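Local coordinates for protein pseudopilin EpsI (Vibrio vulnificus, PDB 2RET) that probably serves in the type II secretion pseudopilus, which helps export proteases and toxins from the periplasm, and here binds the pseudopilin EpsJ, at residues L44-V56 / K64-A76. The protein carries 2 engineered substitutions. Numbering follows the deposited sequence.
Sequences LAGQTWYWKVAPV and KAFDVSVAATTQA. Engineered in segment 64-76: Thr73 (natural residue Glu), Thr74 (natural residue Lys).
Ala65 meets Val56 CB to CB at 3.7 Å, and a water joins Ala65 N to Val56 O. From here the antiparallel hairpin illustrates how non-hydrogen-bonded and hydrogen-bonded pairs take turns, with Phe66, Val68 and Val70 on the same face as Val53 and Trp51. Phe66, paired with Pro55, swings its ring off the neighbouring strand toward helix 8-30, CD2 still 4.3 Å from Val53 CG1. Asp67 and Ala54 then exchange two backbone hydrogen bonds, Ala54 N to Asp67 O and Asp67 N to Ala54 O, both 2.8 Å, while Val56 CG2 lies 3.6 Å from Asp67 OD2; the carboxylate itself is claimed by a salt bridge to Arg83. Val68 faces Val53 through their CG2 methyls. Ser69 repeats the double backbone bond with Lys52, and a water links Ser69 OG to Lys52 O. Val70 touches both tryptophans: a chi1 of -178° sets CG1 opposite the backbone N, 3.7 Å from Trp49 CB, and CG2 meets Trp51 CB. Ala71 closes the pairing with Tyr50, whose N-H points almost straight at Ala71 O (171°). Past the strand, the engineered Thr73 accepts from Gln75 N through OG1 in an ST turn; its C and the N of Thr74, also engineered, cover one face of the Tyr50 ring, and Thr74 CG2 touches the rim 3.4 Å from Tyr50 CD1. These are the central strands of the four-stranded sheet, flanked by strands 38-44 and 80-87; Trp49, Trp51 and Phe66 pack against helix 8-30, the helix-on-sheet arrangement of a pseudopilin's globular domain.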
loop_
_atom_site.group_PDB
_atom_site.type_symbol
_atom_site.label_atom_id
_atom_site.label_comp_id
_atom_site.label_asym_id
_atom_site.label_seq_id
_atom_site.Cartn_x
_atom_site.Cartn_y
_atom_site.Cartn_z
ATOM N N LEU A 44 -6.814 34.412 13.653
ATOM C CA LEU A 44 -5.450 33.999 13.404
ATOM C C LEU A 44 -4.646 35.236 13.106
ATOM O O LEU A 44 -5.071 36.037 12.265
ATOM C CB LEU A 44 -5.376 33.009 12.227
ATOM C CG LEU A 44 -4.077 32.222 11.993
ATOM C CD1 LEU A 44 -4.320 30.756 11.599
ATOM C CD2 LEU A 44 -3.226 32.882 10.989
ATOM N N ALA A 45 -3.483 35.358 13.780
ATOM C CA ALA A 45 -2.617 36.521 13.715
ATOM C C ALA A 45 -3.349 37.819 13.984
ATOM O O ALA A 45 -3.072 38.799 13.345
ATOM C CB ALA A 45 -1.888 36.602 12.368
ATOM N N GLY A 46 -4.295 37.817 14.925
ATOM C CA GLY A 46 -4.958 39.054 15.341
ATOM C C GLY A 46 -6.159 39.438 14.507
ATOM O O GLY A 46 -6.873 40.371 14.820
ATOM N N GLN A 47 -6.411 38.680 13.463
ATOM C CA GLN A 47 -7.413 39.012 12.488
ATOM C C GLN A 47 -8.510 37.931 12.445
ATOM O O GLN A 47 -8.221 36.716 12.481
ATOM C CB GLN A 47 -6.699 39.108 11.128
ATOM C CG GLN A 47 -7.569 39.670 10.057
ATOM C CD GLN A 47 -6.852 39.961 8.800
ATOM O OE1 GLN A 47 -5.613 40.025 8.773
ATOM N NE2 GLN A 47 -7.626 40.187 7.723
ATOM N N THR A 48 -9.759 38.368 12.315
ATOM C CA THR A 48 -10.869 37.453 12.058
ATOM C C THR A 48 -10.953 37.125 10.589
ATOM O O THR A 48 -11.089 38.026 9.766
ATOM C CB THR A 48 -12.237 38.038 12.482
ATOM O OG1 THR A 48 -12.110 38.520 13.797
ATOM C CG2 THR A 48 -13.315 36.964 12.481
ATOM N N TRP A 49 -10.891 35.832 10.276
ATOM C CA TRP A 49 -11.059 35.331 8.930
ATOM C C TRP A 49 -12.374 34.571 8.734
ATOM O O TRP A 49 -12.790 33.820 9.588
ATOM C CB TRP A 49 -9.904 34.405 8.591
ATOM C CG TRP A 49 -8.577 35.015 8.746
ATOM C CD1 TRP A 49 -7.789 34.965 9.844
ATOM C CD2 TRP A 49 -7.849 35.749 7.764
ATOM N NE1 TRP A 49 -6.627 35.633 9.619
ATOM C CE2 TRP A 49 -6.638 36.141 8.355
ATOM C CE3 TRP A 49 -8.136 36.174 6.476
ATOM C CZ2 TRP A 49 -5.684 36.875 7.692
ATOM C CZ3 TRP A 49 -7.181 36.935 5.811
ATOM C CH2 TRP A 49 -5.962 37.252 6.416
ATOM N N TYR A 50 -12.994 34.737 7.576
ATOM C CA TYR A 50 -14.296 34.149 7.298
ATOM C C TYR A 50 -14.158 33.024 6.270
ATOM O O TYR A 50 -13.890 33.272 5.097
ATOM C CB TYR A 50 -15.271 35.210 6.817
ATOM C CG TYR A 50 -15.510 36.274 7.856
ATOM C CD1 TYR A 50 -16.614 36.223 8.696
ATOM C CD2 TYR A 50 -14.609 37.321 8.018
ATOM C CE1 TYR A 50 -16.807 37.201 9.674
ATOM C CE2 TYR A 50 -14.796 38.295 8.981
ATOM C CZ TYR A 50 -15.886 38.236 9.795
ATOM O OH TYR A 50 -16.047 39.215 10.734
ATOM N N TRP A 51 -14.358 31.788 6.729
ATOM C CA TRP A 51 -14.202 30.650 5.884
ATOM C C TRP A 51 -15.549 30.117 5.421
ATOM O O TRP A 51 -16.575 30.321 6.037
ATOM C CB TRP A 51 -13.343 29.561 6.550
ATOM C CG TRP A 51 -13.889 29.048 7.842
ATOM C CD1 TRP A 51 -13.536 29.466 9.083
ATOM C CD2 TRP A 51 -14.894 28.032 8.027
ATOM N NE1 TRP A 51 -14.246 28.786 10.033
ATOM C CE2 TRP A 51 -15.091 27.897 9.421
ATOM C CE3 TRP A 51 -15.650 27.226 7.154
ATOM C CZ2 TRP A 51 -16.006 26.974 9.979
ATOM C CZ3 TRP A 51 -16.584 26.317 7.709
ATOM C CH2 TRP A 51 -16.742 26.207 9.110
ATOM N N LYS A 52 -15.509 29.426 4.302
ATOM C CA LYS A 52 -16.667 28.782 3.735
ATOM C C LYS A 52 -16.202 27.467 3.130
ATOM O O LYS A 52 -15.216 27.435 2.391
ATOM C CB LYS A 52 -17.262 29.640 2.618
ATOM C CG LYS A 52 -18.315 30.574 3.047
ATOM C CD LYS A 52 -18.707 31.539 1.929
ATOM C CE LYS A 52 -19.115 32.899 2.536
ATOM N NZ LYS A 52 -19.344 33.938 1.486
ATOM N N VAL A 53 -16.927 26.400 3.454
ATOM C CA VAL A 53 -16.818 25.099 2.788
ATOM C C VAL A 53 -18.008 24.921 1.834
ATOM O O VAL A 53 -19.149 25.095 2.228
ATOM C CB VAL A 53 -16.808 23.987 3.847
ATOM C CG1 VAL A 53 -16.764 22.603 3.206
ATOM C CG2 VAL A 53 -15.632 24.222 4.802
ATOM N N ALA A 54 -17.716 24.594 0.577
ATOM C CA ALA A 54 -18.712 24.380 -0.475
ATOM C C ALA A 54 -18.441 23.074 -1.254
ATOM O O ALA A 54 -17.442 23.004 -1.965
ATOM C CB ALA A 54 -18.681 25.552 -1.463
ATOM N N PRO A 55 -19.346 22.070 -1.167
ATOM C CA PRO A 55 -19.294 20.888 -2.051
ATOM C C PRO A 55 -19.327 21.258 -3.519
ATOM O O PRO A 55 -19.931 22.245 -3.900
ATOM C CB PRO A 55 -20.543 20.089 -1.667
ATOM C CG PRO A 55 -20.857 20.544 -0.279
ATOM C CD PRO A 55 -20.463 21.967 -0.208
ATOM N N VAL A 56 -18.621 20.472 -4.312
ATOM C CA VAL A 56 -18.426 20.731 -5.716
ATOM C C VAL A 56 -19.022 19.570 -6.452
ATOM O O VAL A 56 -18.656 18.418 -6.174
ATOM C CB VAL A 56 -16.925 20.797 -6.077
ATOM C CG1 VAL A 56 -16.747 20.899 -7.567
ATOM C CG2 VAL A 56 -16.255 21.964 -5.379
ATOM N N LYS A 64 -15.609 12.770 -4.238
ATOM C CA LYS A 64 -16.327 13.991 -3.877
ATOM C C LYS A 64 -15.313 15.127 -3.753
ATOM O O LYS A 64 -14.137 14.897 -3.462
ATOM C CB LYS A 64 -17.111 13.798 -2.568
ATOM C CG LYS A 64 -18.080 12.641 -2.630
ATOM C CD LYS A 64 -18.964 12.535 -1.399
ATOM C CE LYS A 64 -18.248 11.918 -0.200
ATOM N NZ LYS A 64 -19.243 11.381 0.765
ATOM N N ALA A 65 -15.755 16.343 -4.035
ATOM C CA ALA A 65 -14.882 17.499 -3.995
ATOM C C ALA A 65 -15.534 18.568 -3.124
ATOM O O ALA A 65 -16.738 18.619 -2.997
ATOM C CB ALA A 65 -14.621 18.032 -5.403
ATOM N N PHE A 66 -14.709 19.392 -2.507
ATOM C CA PHE A 66 -15.185 20.573 -1.812
ATOM C C PHE A 66 -14.148 21.647 -1.979
ATOM O O PHE A 66 -12.950 21.375 -2.251
ATOM C CB PHE A 66 -15.471 20.317 -0.323
ATOM C CG PHE A 66 -14.292 19.794 0.453
ATOM C CD1 PHE A 66 -13.957 18.434 0.401
ATOM C CD2 PHE A 66 -13.526 20.642 1.252
ATOM C CE1 PHE A 66 -12.874 17.943 1.107
ATOM C CE2 PHE A 66 -12.432 20.158 1.978
ATOM C CZ PHE A 66 -12.114 18.797 1.898
ATOM N N ASP A 67 -14.639 22.871 -1.846
ATOM C CA ASP A 67 -13.818 24.076 -1.831
ATOM C C ASP A 67 -13.871 24.648 -0.443
ATOM O O ASP A 67 -14.925 24.667 0.194
ATOM C CB ASP A 67 -14.348 25.114 -2.798
ATOM C CG ASP A 67 -13.971 24.827 -4.231
ATOM O OD1 ASP A 67 -12.871 24.266 -4.468
ATOM O OD2 ASP A 67 -14.757 25.205 -5.129
ATOM N N VAL A 68 -12.711 25.066 0.029
ATOM C CA VAL A 68 -12.553 25.862 1.231
ATOM C C VAL A 68 -12.034 27.230 0.743
ATOM O O VAL A 68 -10.988 27.316 0.081
ATOM C CB VAL A 68 -11.537 25.253 2.211
ATOM C CG1 VAL A 68 -11.408 26.140 3.492
ATOM C CG2 VAL A 68 -11.928 23.794 2.596
ATOM N N SER A 69 -12.796 28.280 1.036
ATOM C CA SER A 69 -12.416 29.646 0.689
ATOM C C SER A 69 -12.370 30.478 1.965
ATOM O O SER A 69 -13.139 30.236 2.880
ATOM C CB SER A 69 -13.386 30.232 -0.337
ATOM O OG SER A 69 -14.703 30.178 0.130
ATOM N N VAL A 70 -11.429 31.419 2.025
ATOM C CA VAL A 70 -11.182 32.290 3.185
ATOM C C VAL A 70 -11.088 33.744 2.684
ATOM O O VAL A 70 -10.423 34.062 1.696
ATOM C CB VAL A 70 -9.938 31.847 4.015
ATOM C CG1 VAL A 70 -9.717 32.750 5.262
ATOM C CG2 VAL A 70 -10.055 30.359 4.452
ATOM N N ALA A 71 -11.827 34.598 3.376
ATOM C CA ALA A 71 -12.030 35.998 3.023
ATOM C C ALA A 71 -11.891 36.869 4.287
ATOM O O ALA A 71 -12.002 36.379 5.435
ATOM C CB ALA A 71 -13.407 36.179 2.357
ATOM N N ALA A 72 -11.656 38.167 4.054
ATOM C CA ALA A 72 -11.491 39.159 5.108
ATOM C C ALA A 72 -12.821 39.706 5.709
ATOM O O ALA A 72 -12.849 40.296 6.804
ATOM C CB ALA A 72 -10.617 40.271 4.557
ATOM N N THR A 73 -13.931 39.481 5.009
ATOM C CA THR A 73 -15.274 39.780 5.529
ATOM C C THR A 73 -16.287 38.753 5.044
ATOM O O THR A 73 -15.965 37.924 4.215
ATOM C CB THR A 73 -15.829 41.163 5.077
ATOM O OG1 THR A 73 -16.300 41.048 3.731
ATOM C CG2 THR A 73 -14.783 42.285 5.198
ATOM N N THR A 74 -17.521 38.852 5.558
ATOM C CA THR A 74 -18.609 37.951 5.190
ATOM C C THR A 74 -19.071 38.132 3.744
ATOM O O THR A 74 -19.640 37.191 3.159
ATOM C CB THR A 74 -19.827 38.083 6.119
ATOM O OG1 THR A 74 -20.195 39.458 6.262
ATOM C CG2 THR A 74 -19.509 37.501 7.479
ATOM N N GLN A 75 -18.822 39.326 3.185
ATOM C CA GLN A 75 -19.237 39.673 1.817
ATOM C C GLN A 75 -18.075 39.582 0.809
ATOM O O GLN A 75 -18.308 39.527 -0.398
ATOM C CB GLN A 75 -19.819 41.109 1.763
ATOM C CG GLN A 75 -20.913 41.462 2.782
ATOM C CD GLN A 75 -21.011 43.003 3.074
ATOM O OE1 GLN A 75 -20.054 43.627 3.592
ATOM N NE2 GLN A 75 -22.182 43.610 2.750
ATOM N N ALA A 76 -16.837 39.623 1.296
ATOM C CA ALA A 76 -15.666 39.819 0.442
ATOM C C ALA A 76 -15.354 38.594 -0.413
ATOM O O ALA A 76 -15.652 37.464 -0.019
ATOM C CB ALA A 76 -14.460 40.162 1.280
HETATM O O HOH W 1 -10.660 40.291 8.417
HETATM O O HOH W 2 -15.133 33.058 2.802
HETATM O O HOH W 3 -15.759 27.627 -0.527
HETATM O O HOH W 4 -17.298 36.235 1.756
HETATM O O HOH W 5 -18.669 16.624 -4.111
#